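Head completion protein gp6 (Enterobacteria phage HK97, PDB 3JVO) completes the phage head as a ring-shaped part of the head-tail connector, binding the portal protein and gp7 and leaving an open central channel for DNA ejection. Local coordinates at residues 54-66 against 84-96. Residues are numbered along the deposited sequence; the frame is centred on the assembly and turned at random.
Sequences DIPAAVKGAVLLV and ENAAAERMMFIHR
Ala62 and Ala88 bring the 57-66 part of helix 57-72 and helix 87-93 together in a close antiparallel pair, a worked example of how small residues let two helices approach. The axes of these segments come within 8.0 Å, their directions 152° apart. Ala62 CB fits against the backbone of the shorter helix, 3.6 Å from Ala88 O, and also touches the selenomethionines Met91 through CB and Met92 through CG. One turn earlier, Ala58 CB meets Ile94 CD1 at 3.6 Å, and Met91 SE lies 4.0 Å from the same methyl. As modelled, Met91 bends at chi2 and chi3 to bring CE alongside Gly61 CA, where no side chain intervenes.

At one end of the pair, the His95 ring is wedged among three residues of 54-66. Pro56 CB sits over one face, 3.5 Å from the ring centroid, in a CH-pi contact; Ala58 CB lies at the edge in the ring plane, and Val59 CG2 packs obliquely on His95 CB at 3.6 Å. At the other end, Leu65 turns CD1 onto the first turn of 87-93, reaching Ala88 N at 3.7 Å, while its CD2 touches Asn85 ND2.

Farther out, Asn85 OD1 caps this helix start by accepting from Ala87 N at 2.9 Å, the donor lying 40° out of the carbonyl plane. That oxygen also accepts from Gln77 of one neighbouring subunit, and ND2 donates to Thr75 O of another. Asp38 of the latter bonds Ala58 N, beside His95. Within the contact's own chain, helix 26-44 packs on Val59 through Met41 and on Met92 through Trp43.

No hydrogen bond crosses between the two segments. Their pairing therefore rests on apolar packing and shape, with the polar groups at its margins tied into the tridecameric ring.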
ATOM      1  N   ASP G  54     -22.917 -23.443  41.801  1.00 35.66           N
ATOM      2  CA  ASP G  54     -21.529 -23.899  41.638  1.00 35.41           C
ATOM      3  C   ASP G  54     -20.742 -23.139  40.552  1.00 34.75           C
ATOM      4  O   ASP G  54     -19.514 -23.106  40.586  1.00 34.84           O
ATOM      5  CB  ASP G  54     -21.489 -25.396  41.333  1.00 35.44           C
ATOM      6  CG  ASP G  54     -21.955 -26.255  42.500  1.00 36.92           C
ATOM      7  OD1 ASP G  54     -21.966 -25.762  43.656  1.00 38.00           O
ATOM      8  OD2 ASP G  54     -22.307 -27.434  42.246  1.00 37.93           O
ATOM      9  N   ILE G  55     -21.436 -22.541  39.588  1.00 33.85           N
ATOM     10  CA  ILE G  55     -20.748 -21.932  38.439  1.00 33.25           C
ATOM     11  C   ILE G  55     -19.944 -20.684  38.837  1.00 33.27           C
ATOM     12  O   ILE G  55     -20.504 -19.740  39.395  1.00 33.33           O
ATOM     13  CB  ILE G  55     -21.715 -21.597  37.248  1.00 33.42           C
ATOM     14  CG1 ILE G  55     -22.719 -22.743  36.981  1.00 33.10           C
ATOM     15  CG2 ILE G  55     -20.919 -21.258  35.990  1.00 30.81           C
ATOM     16  CD1 ILE G  55     -22.089 -24.083  36.660  1.00 32.61           C
ATOM     17  N   PRO G  56     -18.628 -20.684  38.564  1.00 32.73           N
ATOM     18  CA  PRO G  56     -17.801 -19.533  38.907  1.00 32.28           C
ATOM     19  C   PRO G  56     -18.140 -18.268  38.121  1.00 31.57           C
ATOM     20  O   PRO G  56     -18.618 -18.337  36.976  1.00 31.52           O
ATOM     21  CB  PRO G  56     -16.386 -19.987  38.528  1.00 32.55           C
ATOM     22  CG  PRO G  56     -16.451 -21.468  38.431  1.00 33.41           C
ATOM     23  CD  PRO G  56     -17.836 -21.770  37.960  1.00 32.84           C
ATOM     24  N   ALA G  57     -17.840 -17.125  38.730  1.00 30.23           N
ATOM     25  CA  ALA G  57     -18.063 -15.837  38.113  1.00 29.60           C
ATOM     26  C   ALA G  57     -17.353 -15.699  36.752  1.00 28.73           C
ATOM     27  O   ALA G  57     -17.945 -15.175  35.817  1.00 28.42           O
ATOM     28  CB  ALA G  57     -17.661 -14.713  39.067  1.00 28.68           C
ATOM     29  N   ALA G  58     -16.106 -16.172  36.623  1.00 28.67           N
ATOM     30  CA  ALA G  58     -15.393 -16.007  35.344  1.00 28.93           C
ATOM     31  C   ALA G  58     -16.124 -16.770  34.227  1.00 29.03           C
ATOM     32  O   ALA G  58     -16.191 -16.294  33.081  1.00 29.91           O
ATOM     33  CB  ALA G  58     -13.932 -16.464  35.449  1.00 28.75           C
ATOM     34  N   VAL G  59     -16.651 -17.952  34.557  1.00 28.65           N
ATOM     35  CA  VAL G  59     -17.404 -18.747  33.582  1.00 28.52           C
ATOM     36  C   VAL G  59     -18.711 -18.019  33.231  1.00 28.26           C
ATOM     37  O   VAL G  59     -19.114 -17.966  32.073  1.00 28.64           O
ATOM     38  CB  VAL G  59     -17.621 -20.222  34.077  1.00 28.95           C
ATOM     39  CG1 VAL G  59     -18.501 -21.034  33.126  1.00 28.10           C
ATOM     40  CG2 VAL G  59     -16.269 -20.919  34.242  1.00 28.69           C
ATOM     41  N   LYS G  60     -19.357 -17.408  34.212  1.00 27.84           N
ATOM     42  CA  LYS G  60     -20.522 -16.609  33.911  1.00 28.74           C
ATOM     43  C   LYS G  60     -20.169 -15.484  32.902  1.00 28.28           C
ATOM     44  O   LYS G  60     -20.905 -15.229  31.948  1.00 27.83           O
ATOM     45  CB  LYS G  60     -21.135 -16.083  35.202  1.00 29.04           C
ATOM     46  CG  LYS G  60     -21.904 -17.161  35.990  1.00 30.09           C
ATOM     47  CD  LYS G  60     -22.291 -16.723  37.404  1.00 30.86           C
ATOM     48  CE  LYS G  60     -23.185 -15.483  37.396  1.00 34.65           C
ATOM     49  NZ  LYS G  60     -23.762 -15.151  38.774  1.00 35.04           N
ATOM     50  N   GLY G  61     -19.012 -14.854  33.099  1.00 28.12           N
ATOM     51  CA  GLY G  61     -18.495 -13.853  32.180  1.00 27.69           C
ATOM     52  C   GLY G  61     -18.332 -14.374  30.768  1.00 27.92           C
ATOM     53  O   GLY G  61     -18.719 -13.691  29.814  1.00 27.66           O
ATOM     54  N   ALA G  62     -17.762 -15.571  30.625  1.00 27.56           N
ATOM     55  CA  ALA G  62     -17.646 -16.186  29.301  1.00 28.34           C
ATOM     56  C   ALA G  62     -19.002 -16.480  28.631  1.00 27.84           C
ATOM     57  O   ALA G  62     -19.169 -16.250  27.437  1.00 28.84           O
ATOM     58  CB  ALA G  62     -16.763 -17.468  29.344  1.00 27.97           C
ATOM     59  N   VAL G  63     -19.964 -16.997  29.390  1.00 27.77           N
ATOM     60  CA  VAL G  63     -21.279 -17.304  28.835  1.00 26.70           C
ATOM     61  C   VAL G  63     -21.926 -16.022  28.274  1.00 26.62           C
ATOM     62  O   VAL G  63     -22.511 -16.022  27.197  1.00 25.85           O
ATOM     63  CB  VAL G  63     -22.201 -17.950  29.907  1.00 27.21           C
ATOM     64  CG1 VAL G  63     -23.663 -18.028  29.408  1.00 27.43           C
ATOM     65  CG2 VAL G  63     -21.689 -19.352  30.317  1.00 26.43           C
ATOM     66  N   LEU G  64     -21.809 -14.932  29.021  1.00 25.56           N
ATOM     67  CA  LEU G  64     -22.331 -13.643  28.571  1.00 25.98           C
ATOM     68  C   LEU G  64     -21.697 -13.230  27.246  1.00 26.08           C
ATOM     69  O   LEU G  64     -22.385 -12.721  26.365  1.00 25.43           O
ATOM     70  CB  LEU G  64     -22.095 -12.561  29.614  1.00 25.04           C
ATOM     71  CG  LEU G  64     -22.993 -12.547  30.855  1.00 28.07           C
ATOM     72  CD1 LEU G  64     -22.507 -11.413  31.786  1.00 27.01           C
ATOM     73  CD2 LEU G  64     -24.483 -12.339  30.517  1.00 27.11           C
ATOM     74  N   LEU G  65     -20.391 -13.475  27.086  1.00 25.69           N
ATOM     75  CA  LEU G  65     -19.709 -13.058  25.853  1.00 25.09           C
ATOM     76  C   LEU G  65     -20.120 -13.929  24.665  1.00 24.50           C
ATOM     77  O   LEU G  65     -20.338 -13.445  23.540  1.00 24.80           O
ATOM     78  CB  LEU G  65     -18.198 -13.089  26.039  1.00 25.72           C
ATOM     79  CG  LEU G  65     -17.576 -12.058  27.003  1.00 27.15           C
ATOM     80  CD1 LEU G  65     -16.187 -12.510  27.364  1.00 27.08           C
ATOM     81  CD2 LEU G  65     -17.542 -10.693  26.312  1.00 30.50           C
ATOM     82  N   VAL G  66     -20.231 -15.219  24.919  1.00 24.74           N
ATOM     83  CA  VAL G  66     -20.613 -16.161  23.871  1.00 25.05           C
ATOM     84  C   VAL G  66     -22.071 -15.878  23.464  1.00 24.54           C
ATOM     85  O   VAL G  66     -22.395 -15.877  22.287  1.00 24.86           O
ATOM     86  CB  VAL G  66     -20.371 -17.635  24.321  1.00 24.18           C
ATOM     87  CG1 VAL G  66     -20.925 -18.646  23.271  1.00 25.27           C
ATOM     88  CG2 VAL G  66     -18.890 -17.858  24.516  1.00 23.71           C
ATOM     89  N   GLU G  84     -11.590 -12.640  16.998  1.00 41.25           N
ATOM     90  CA  GLU G  84     -11.820 -13.255  18.287  1.00 41.92           C
ATOM     91  C   GLU G  84     -11.553 -12.238  19.398  1.00 40.24           C
ATOM     92  O   GLU G  84     -10.583 -11.497  19.341  1.00 40.46           O
ATOM     93  CB  GLU G  84     -10.982 -14.523  18.452  1.00 42.79           C
ATOM     94  CG  GLU G  84     -10.818 -14.957  19.913  1.00 47.59           C
ATOM     95  CD  GLU G  84     -10.872 -16.462  20.097  1.00 52.30           C
ATOM     96  OE1 GLU G  84      -9.850 -17.146  19.832  1.00 55.34           O
ATOM     97  OE2 GLU G  84     -11.940 -16.955  20.527  1.00 52.82           O
ATOM     98  N   ASN G  85     -12.464 -12.167  20.364  1.00 38.40           N
ATOM     99  CA  ASN G  85     -12.207 -11.438  21.605  1.00 36.32           C
ATOM    100  C   ASN G  85     -11.633 -12.449  22.608  1.00 35.51           C
ATOM    101  O   ASN G  85     -12.310 -13.390  23.008  1.00 35.63           O
ATOM    102  CB  ASN G  85     -13.499 -10.773  22.113  1.00 35.93           C
ATOM    103  CG  ASN G  85     -13.388 -10.246  23.538  1.00 33.93           C
ATOM    104  OD1 ASN G  85     -12.362 -10.376  24.182  1.00 35.11           O
ATOM    105  ND2 ASN G  85     -14.456  -9.657  24.030  1.00 31.38           N
ATOM    106  N   ALA G  86     -10.375 -12.242  22.988  1.00 34.88           N
ATOM    107  CA  ALA G  86      -9.591 -13.161  23.833  1.00 34.01           C
ATOM    108  C   ALA G  86     -10.193 -13.414  25.209  1.00 33.88           C
ATOM    109  O   ALA G  86      -9.967 -14.470  25.794  1.00 34.27           O
ATOM    110  CB  ALA G  86      -8.166 -12.638  23.990  1.00 33.72           C
ATOM    111  N   ALA G  87     -10.954 -12.450  25.721  1.00 33.48           N
ATOM    112  CA  ALA G  87     -11.539 -12.548  27.060  1.00 33.96           C
ATOM    113  C   ALA G  87     -12.389 -13.812  27.274  1.00 33.97           C
ATOM    114  O   ALA G  87     -12.382 -14.372  28.362  1.00 33.65           O
ATOM    115  CB  ALA G  87     -12.351 -11.301  27.391  1.00 33.73           C
ATOM    116  N   ALA G  88     -13.106 -14.263  26.239  1.00 34.33           N
ATOM    117  CA  ALA G  88     -13.993 -15.426  26.380  1.00 34.94           C
ATOM    118  C   ALA G  88     -13.236 -16.714  26.697  1.00 35.20           C
ATOM    119  O   ALA G  88     -13.551 -17.350  27.698  1.00 35.03           O
ATOM    120  CB  ALA G  88     -14.892 -15.609  25.141  1.00 35.12           C
ATOM    121  N   GLU G  89     -12.256 -17.090  25.862  1.00 35.68           N
ATOM    122  CA  GLU G  89     -11.429 -18.283  26.139  1.00 37.48           C
ATOM    123  C   GLU G  89     -10.611 -18.157  27.425  1.00 36.37           C
ATOM    124  O   GLU G  89     -10.487 -19.123  28.161  1.00 36.20           O
ATOM    125  CB  GLU G  89     -10.537 -18.696  24.942  1.00 37.86           C
ATOM    126  CG  GLU G  89      -9.638 -17.580  24.359  1.00 44.67           C
ATOM    127  CD  GLU G  89      -8.130 -17.732  24.697  1.00 51.60           C
ATOM    128  OE1 GLU G  89      -7.781 -18.544  25.607  1.00 53.27           O
ATOM    129  OE2 GLU G  89      -7.300 -17.025  24.047  1.00 52.92           O
ATOM    130  N   ARG G  90     -10.074 -16.968  27.693  1.00 35.77           N
ATOM    131  CA  ARG G  90      -9.307 -16.732  28.921  1.00 36.26           C
ATOM    132  C   ARG G  90     -10.158 -16.902  30.180  1.00 35.93           C
ATOM    133  O   ARG G  90      -9.738 -17.561  31.119  1.00 35.14           O
ATOM    134  CB  ARG G  90      -8.587 -15.368  28.883  1.00 35.98           C
ATOM    135  CG  ARG G  90      -7.381 -15.418  27.949  1.00 38.34           C
ATOM    136  CD  ARG G  90      -6.784 -14.065  27.606  1.00 44.68           C
ATOM    137  NE  ARG G  90      -5.795 -14.237  26.533  1.00 49.36           N
ATOM    138  CZ  ARG G  90      -5.154 -13.255  25.896  1.00 52.07           C
ATOM    139  NH1 ARG G  90      -5.356 -11.976  26.206  1.00 53.66           N
ATOM    140  NH2 ARG G  90      -4.300 -13.559  24.932  1.00 53.08           N
HETATM  141  N   MSE G  91     -11.367 -16.353  30.174  1.00 36.67           N
HETATM  142  CA  MSE G  91     -12.303 -16.552  31.281  1.00 38.38           C
HETATM  143  C   MSE G  91     -12.568 -18.042  31.517  1.00 39.40           C
HETATM  144  O   MSE G  91     -12.690 -18.470  32.648  1.00 38.52           O
HETATM  145  CB  MSE G  91     -13.641 -15.868  30.995  1.00 38.92           C
HETATM  146  CG  MSE G  91     -13.608 -14.343  30.934  1.00 40.52           C
HETATM  147 SE   MSE G  91     -13.586 -13.617  32.719  0.75 45.50          SE
HETATM  148  CE  MSE G  91     -14.675 -12.135  32.215  1.00 42.66           C
HETATM  149  N   MSE G  92     -12.665 -18.818  30.440  1.00 41.23           N
HETATM  150  CA  MSE G  92     -12.958 -20.262  30.527  1.00 44.52           C
HETATM  151  C   MSE G  92     -11.736 -21.107  30.922  1.00 43.79           C
HETATM  152  O   MSE G  92     -11.857 -22.105  31.636  1.00 43.70           O
HETATM  153  CB  MSE G  92     -13.502 -20.760  29.188  1.00 43.88           C
HETATM  154  CG  MSE G  92     -15.003 -20.622  28.983  1.00 46.12           C
HETATM  155 SE   MSE G  92     -15.492 -21.347  27.229  0.75 52.06          SE
HETATM  156  CE  MSE G  92     -14.802 -20.027  26.001  1.00 48.43           C
ATOM    157  N   PHE G  93     -10.561 -20.700  30.454  1.00 44.64           N
ATOM    158  CA  PHE G  93      -9.335 -21.496  30.586  1.00 45.34           C
ATOM    159  C   PHE G  93      -8.991 -21.725  32.051  1.00 45.50           C
ATOM    160  O   PHE G  93      -8.589 -22.815  32.438  1.00 44.26           O
ATOM    161  CB  PHE G  93      -8.188 -20.796  29.839  1.00 45.78           C
ATOM    162  CG  PHE G  93      -6.830 -21.442  30.022  1.00 47.15           C
ATOM    163  CD1 PHE G  93      -6.383 -22.424  29.138  1.00 48.78           C
ATOM    164  CD2 PHE G  93      -5.979 -21.035  31.057  1.00 47.93           C
ATOM    165  CE1 PHE G  93      -5.117 -23.005  29.304  1.00 49.47           C
ATOM    166  CE2 PHE G  93      -4.726 -21.610  31.226  1.00 47.14           C
ATOM    167  CZ  PHE G  93      -4.295 -22.595  30.351  1.00 46.99           C
ATOM    168  N   ILE G  94      -9.179 -20.685  32.860  1.00 46.50           N
ATOM    169  CA  ILE G  94      -8.838 -20.728  34.285  1.00 47.56           C
ATOM    170  C   ILE G  94      -9.806 -21.598  35.117  1.00 48.44           C
ATOM    171  O   ILE G  94      -9.579 -21.828  36.303  1.00 48.44           O
ATOM    172  CB  ILE G  94      -8.651 -19.297  34.874  1.00 47.32           C
ATOM    173  CG1 ILE G  94      -9.798 -18.383  34.474  1.00 46.95           C
ATOM    174  CG2 ILE G  94      -7.351 -18.681  34.394  1.00 47.49           C
ATOM    175  CD1 ILE G  94     -10.758 -18.125  35.562  1.00 45.92           C
ATOM    176  N   HIS G  95     -10.865 -22.097  34.477  1.00 49.60           N
ATOM    177  CA  HIS G  95     -11.795 -23.044  35.113  1.00 50.92           C
ATOM    178  C   HIS G  95     -11.970 -24.337  34.311  1.00 52.07           C
ATOM    179  O   HIS G  95     -12.944 -25.084  34.483  1.00 51.57           O
ATOM    180  CB  HIS G  95     -13.138 -22.376  35.404  1.00 50.67           C
ATOM    181  CG  HIS G  95     -13.106 -21.466  36.589  1.00 50.52           C
ATOM    182  ND1 HIS G  95     -13.256 -20.099  36.484  1.00 50.90           N
ATOM    183  CD2 HIS G  95     -12.916 -21.724  37.904  1.00 49.75           C
ATOM    184  CE1 HIS G  95     -13.172 -19.556  37.685  1.00 49.51           C
ATOM    185  NE2 HIS G  95     -12.965 -20.521  38.564  1.00 51.94           N
ATOM    186  N   ARG G  96     -10.999 -24.599  33.447  1.00 53.74           N
ATOM    187  CA  ARG G  96     -10.996 -25.793  32.618  1.00 55.73           C
ATOM    188  C   ARG G  96     -10.544 -27.010  33.429  1.00 56.55           C
ATOM    189  O   ARG G  96      -9.528 -26.962  34.131  1.00 56.63           O
ATOM    190  CB  ARG G  96     -10.098 -25.576  31.391  1.00 55.82           C
ATOM    191  CG  ARG G  96      -9.829 -26.812  30.554  1.00 58.32           C
ATOM    192  CD  ARG G  96     -10.983 -27.144  29.622  1.00 62.14           C
ATOM    193  NE  ARG G  96     -10.752 -28.406  28.918  1.00 64.70           N
ATOM    194  CZ  ARG G  96     -10.101 -28.513  27.761  1.00 67.09           C
ATOM    195  NH1 ARG G  96      -9.610 -27.435  27.153  1.00 68.04           N
ATOM    196  NH2 ARG G  96      -9.936 -29.709  27.207  1.00 68.87           N
TER